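Local coordinates for protein (R)-specific secondary-alkylsulfatase (Pseudomonas sp., PDB 4AXH) that hydrolyses (R)-secondary-alkyl sulfates with strict inversion of configuration, using a pair of zinc ions, to give (S)-alcohols and sulfate, at residues Lys304-Pro314 against Asp346-Trp357. Residues are numbered along the deposited sequence; the frame is centred on the assembly and turned at random. Where two conformers were deposited one is given.
Sequences KVLNTADNAPP and DRTDVLIQQHNW. With ZN (zinc ion), chain C; ZN (zinc ion), chain D.
Asp310 OD2 is shared by two zinc ions, at 2.1 Å from the one that His355 NE2 also binds and at 2.2 Å from the other, and water 2 is a second bridge between the metals. This is the binuclear site of the metallo-beta-lactamase fold; Asp310 and His355 sit on the loops that follow strands 305-307 and 350-352, and His179, His181, Asp183, His184 and Glu291 complete it. The carboxylate and imidazole planes stand 53° apart, with Asp310 CG in the plane of the ring at its edge. The two parallel strands pair directly and lead into these metal-binding loops, and Leu306 is bonded through both its N and its O: its N donates to Val350 O, while Ile352 N reaches Leu306 O at 2.7 Å. From Thr308 to Asn311 the chain makes a type II' beta turn, from which Ala309 O takes the N-H of Gln354. Asn307 uses both ends of its amide. With CG anti to the backbone N (chi1 -172°), its OD1 accepts from Ala309 N in an Asx turn, and its ND2 crosses to Gln354 OE1 at 3.0 Å, from well above that amide's plane; Gln354 is also tied to Thr136. Gln353 NE2 bonds Tyr368 and, weakly, Ala312 O. Farther on, Pro314 CG lies over one face of the Trp357 indole, in an off-centre CH-pi contact 4.3 Å from the five-membered ring's centroid, while Pro314 CD rests 3.3 Å from Asn356 OD1.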
loop_
_atom_site.group_PDB
_atom_site.type_symbol
_atom_site.label_atom_id
_atom_site.label_comp_id
_atom_site.label_asym_id
_atom_site.label_seq_id
_atom_site.Cartn_x
_atom_site.Cartn_y
_atom_site.Cartn_z
ATOM N N LYS A 304 0.002 37.926 2.963
ATOM C CA LYS A 304 -1.341 37.353 3.141
ATOM C C LYS A 304 -1.654 36.366 1.981
ATOM O O LYS A 304 -2.794 36.315 1.478
ATOM C CB LYS A 304 -2.440 38.442 3.288
ATOM C CG LYS A 304 -2.674 38.927 4.710
ATOM C CD LYS A 304 -3.997 39.686 4.814
ATOM C CE LYS A 304 -4.915 39.081 5.850
ATOM N NZ LYS A 304 -6.340 39.083 5.404
ATOM N N VAL A 305 -0.601 35.615 1.525
ATOM C CA VAL A 305 -0.651 34.619 0.449
ATOM C C VAL A 305 -0.263 33.263 1.019
ATOM O O VAL A 305 0.610 33.194 1.901
ATOM C CB VAL A 305 0.118 34.957 -0.873
ATOM C CG1 VAL A 305 0.039 36.425 -1.255
ATOM C CG2 VAL A 305 1.554 34.511 -0.835
ATOM N N LEU A 306 -0.922 32.189 0.547
ATOM C CA LEU A 306 -0.619 30.829 0.989
ATOM C C LEU A 306 -0.142 29.986 -0.180
ATOM O O LEU A 306 -0.764 29.989 -1.248
ATOM C CB LEU A 306 -1.799 30.175 1.734
ATOM C CG LEU A 306 -1.666 28.696 2.141
ATOM C CD1 LEU A 306 -0.697 28.516 3.284
ATOM C CD2 LEU A 306 -2.982 28.113 2.487
ATOM N N ASN A 307 0.993 29.298 0.010
ATOM C CA ASN A 307 1.539 28.410 -1.002
ATOM C C ASN A 307 1.440 26.967 -0.488
ATOM O O ASN A 307 2.054 26.617 0.517
ATOM C CB ASN A 307 2.944 28.807 -1.447
ATOM C CG ASN A 307 3.417 28.010 -2.634
ATOM O OD1 ASN A 307 3.043 26.855 -2.821
ATOM N ND2 ASN A 307 4.264 28.599 -3.467
ATOM N N THR A 308 0.645 26.150 -1.188
ATOM C CA THR A 308 0.326 24.764 -0.831
ATOM C C THR A 308 1.130 23.713 -1.567
ATOM O O THR A 308 0.683 22.558 -1.631
ATOM C CB THR A 308 -1.156 24.513 -1.056
ATOM O OG1 THR A 308 -1.420 24.588 -2.460
ATOM C CG2 THR A 308 -2.026 25.493 -0.308
ATOM N N ALA A 309 2.302 24.094 -2.147
ATOM C CA ALA A 309 3.156 23.182 -2.905
ATOM C C ALA A 309 2.260 22.434 -3.932
ATOM O O ALA A 309 1.569 23.109 -4.710
ATOM C CB ALA A 309 3.852 22.203 -1.949
ATOM N N ASP A 310 2.229 21.071 -3.888
ATOM C CA ASP A 310 1.389 20.183 -4.730
ATOM C C ASP A 310 0.277 19.499 -3.907
ATOM O O ASP A 310 -0.322 18.504 -4.368
ATOM C CB ASP A 310 2.227 19.079 -5.375
ATOM C CG ASP A 310 3.367 19.530 -6.240
ATOM O OD1 ASP A 310 3.569 20.767 -6.366
ATOM O OD2 ASP A 310 4.066 18.648 -6.800
ATOM N N ASN A 311 0.026 20.033 -2.675
ATOM C CA ASN A 311 -0.953 19.493 -1.755
ATOM C C ASN A 311 -2.406 19.699 -2.144
ATOM O O ASN A 311 -3.273 18.946 -1.672
ATOM C CB ASN A 311 -0.677 19.998 -0.354
ATOM C CG ASN A 311 0.673 19.572 0.101
ATOM O OD1 ASN A 311 1.042 18.398 -0.020
ATOM N ND2 ASN A 311 1.465 20.534 0.532
ATOM N N ALA A 312 -2.688 20.717 -2.971
ATOM C CA ALA A 312 -4.057 20.982 -3.372
ATOM C C ALA A 312 -4.099 21.639 -4.740
ATOM O O ALA A 312 -4.522 22.787 -4.853
ATOM C CB ALA A 312 -4.746 21.853 -2.323
ATOM N N PRO A 313 -3.703 20.931 -5.816
ATOM C CA PRO A 313 -3.726 21.568 -7.142
ATOM C C PRO A 313 -5.118 21.578 -7.806
ATOM O O PRO A 313 -6.016 20.863 -7.360
ATOM C CB PRO A 313 -2.703 20.734 -7.920
ATOM C CG PRO A 313 -2.789 19.381 -7.340
ATOM C CD PRO A 313 -3.190 19.543 -5.901
ATOM N N PRO A 314 -5.304 22.353 -8.892
ATOM C CA PRO A 314 -6.620 22.433 -9.558
ATOM C C PRO A 314 -6.973 21.265 -10.479
ATOM O O PRO A 314 -7.341 21.469 -11.649
ATOM C CB PRO A 314 -6.565 23.750 -10.337
ATOM C CG PRO A 314 -5.270 24.357 -10.055
ATOM C CD PRO A 314 -4.367 23.303 -9.500
ATOM N N ASP A 346 -8.419 32.411 7.099
ATOM C CA ASP A 346 -8.897 33.758 7.462
ATOM C C ASP A 346 -7.859 34.864 7.221
ATOM O O ASP A 346 -8.249 36.040 7.137
ATOM C CB ASP A 346 -9.376 33.793 8.916
ATOM C CG ASP A 346 -10.326 32.667 9.305
ATOM O OD1 ASP A 346 -11.194 32.301 8.469
ATOM O OD2 ASP A 346 -10.204 32.154 10.445
ATOM N N ARG A 347 -6.550 34.470 7.062
ATOM C CA ARG A 347 -5.349 35.305 6.818
ATOM C C ARG A 347 -4.819 35.259 5.370
ATOM O O ARG A 347 -3.682 35.693 5.128
ATOM C CB ARG A 347 -4.218 34.787 7.682
ATOM C CG ARG A 347 -4.284 35.139 9.126
ATOM C CD ARG A 347 -2.951 34.810 9.743
ATOM N NE ARG A 347 -2.753 33.431 10.142
ATOM C CZ ARG A 347 -1.626 33.009 10.697
ATOM N NH1 ARG A 347 -0.610 33.848 10.875
ATOM N NH2 ARG A 347 -1.517 31.761 11.122
ATOM N N THR A 348 -5.597 34.713 4.417
ATOM C CA THR A 348 -5.116 34.577 3.044
ATOM C C THR A 348 -5.997 35.181 1.998
ATOM O O THR A 348 -7.197 34.923 1.992
ATOM C CB THR A 348 -4.562 33.173 2.744
ATOM O OG1 THR A 348 -4.117 33.138 1.390
ATOM C CG2 THR A 348 -5.566 32.087 2.948
ATOM N N ASP A 349 -5.398 36.019 1.123
ATOM C CA ASP A 349 -6.099 36.730 0.045
ATOM C C ASP A 349 -5.962 36.012 -1.283
ATOM O O ASP A 349 -6.863 36.051 -2.103
ATOM C CB ASP A 349 -5.593 38.185 -0.081
ATOM C CG ASP A 349 -5.943 39.116 1.081
ATOM O OD1 ASP A 349 -6.790 38.723 1.942
ATOM O OD2 ASP A 349 -5.377 40.238 1.136
ATOM N N VAL A 350 -4.813 35.398 -1.524
ATOM C CA VAL A 350 -4.552 34.670 -2.758
ATOM C C VAL A 350 -3.748 33.459 -2.449
ATOM O O VAL A 350 -2.737 33.561 -1.779
ATOM C CB VAL A 350 -3.952 35.533 -3.901
ATOM C CG1 VAL A 350 -3.026 36.613 -3.369
ATOM C CG2 VAL A 350 -3.274 34.670 -4.971
ATOM N N LEU A 351 -4.224 32.306 -2.899
ATOM C CA LEU A 351 -3.542 31.030 -2.741
ATOM C C LEU A 351 -2.675 30.793 -3.989
ATOM O O LEU A 351 -3.155 30.964 -5.105
ATOM C CB LEU A 351 -4.569 29.905 -2.567
ATOM C CG LEU A 351 -4.036 28.489 -2.447
ATOM C CD1 LEU A 351 -4.835 27.719 -1.474
ATOM C CD2 LEU A 351 -4.112 27.764 -3.766
ATOM N N ILE A 352 -1.402 30.421 -3.795
ATOM C CA ILE A 352 -0.510 30.077 -4.919
ATOM C C ILE A 352 -0.034 28.617 -4.826
ATOM O O ILE A 352 -0.110 27.999 -3.766
ATOM C CB ILE A 352 0.620 31.093 -5.226
ATOM C CG1 ILE A 352 1.651 31.154 -4.091
ATOM C CG2 ILE A 352 0.033 32.489 -5.601
ATOM C CD1 ILE A 352 2.954 31.704 -4.478
ATOM N N GLN A 353 0.390 28.053 -5.942
ATOM C CA GLN A 353 0.822 26.655 -5.967
ATOM C C GLN A 353 2.078 26.456 -6.800
ATOM O O GLN A 353 2.527 27.393 -7.466
ATOM C CB GLN A 353 -0.308 25.781 -6.526
ATOM C CG GLN A 353 -1.520 25.675 -5.643
ATOM C CD GLN A 353 -2.744 25.754 -6.460
ATOM O OE1 GLN A 353 -2.778 26.377 -7.515
ATOM N NE2 GLN A 353 -3.778 25.131 -5.965
ATOM N N GLN A 354 2.622 25.233 -6.776
ATOM C CA GLN A 354 3.824 24.909 -7.534
ATOM C C GLN A 354 3.498 24.151 -8.841
ATOM O O GLN A 354 4.379 23.694 -9.572
ATOM C CB GLN A 354 4.880 24.242 -6.638
ATOM C CG GLN A 354 5.272 25.105 -5.421
ATOM C CD GLN A 354 5.955 26.394 -5.850
ATOM O OE1 GLN A 354 5.350 27.460 -5.976
ATOM N NE2 GLN A 354 7.238 26.320 -6.094
ATOM N N HIS A 355 2.214 24.075 -9.139
ATOM C CA HIS A 355 1.656 23.595 -10.381
ATOM C C HIS A 355 0.442 24.440 -10.552
ATOM O O HIS A 355 -0.270 24.663 -9.571
ATOM C CB HIS A 355 1.248 22.121 -10.317
ATOM C CG HIS A 355 2.401 21.189 -10.341
ATOM N ND1 HIS A 355 3.186 21.062 -11.453
ATOM C CD2 HIS A 355 2.874 20.386 -9.367
ATOM C CE1 HIS A 355 4.108 20.179 -11.130
ATOM N NE2 HIS A 355 3.955 19.743 -9.881
ATOM N N ASN A 356 0.208 24.949 -11.777
ATOM C CA ASN A 356 -0.970 25.748 -12.152
ATOM C C ASN A 356 -1.123 27.147 -11.553
ATOM O O ASN A 356 -0.224 27.654 -10.896
ATOM C CB ASN A 356 -2.261 24.951 -12.024
ATOM C CG ASN A 356 -2.150 23.542 -12.524
ATOM O OD1 ASN A 356 -2.067 22.604 -11.741
ATOM N ND2 ASN A 356 -2.168 23.364 -13.832
ATOM N N TRP A 357 -2.280 27.754 -11.807
ATOM C CA TRP A 357 -2.660 29.132 -11.515
ATOM C C TRP A 357 -3.088 29.387 -10.070
ATOM O O TRP A 357 -3.563 28.459 -9.381
ATOM C CB TRP A 357 -3.775 29.599 -12.499
ATOM C CG TRP A 357 -4.879 28.613 -12.612
ATOM C CD1 TRP A 357 -5.969 28.500 -11.815
ATOM C CD2 TRP A 357 -4.863 27.445 -13.440
ATOM N NE1 TRP A 357 -6.684 27.375 -12.156
ATOM C CE2 TRP A 357 -6.021 26.700 -13.138
ATOM C CE3 TRP A 357 -3.963 26.947 -14.414
ATOM C CZ2 TRP A 357 -6.337 25.499 -13.804
ATOM C CZ3 TRP A 357 -4.253 25.740 -15.040
ATOM C CH2 TRP A 357 -5.430 25.034 -14.745
HETATM ZN ZN ZN C . 5.222 18.957 -8.582
HETATM ZN ZN ZN D . 5.096 16.888 -6.018
HETATM O O HOH W 1 -4.591 21.238 -12.658
HETATM O O HOH W 2 5.660 16.969 -8.025
#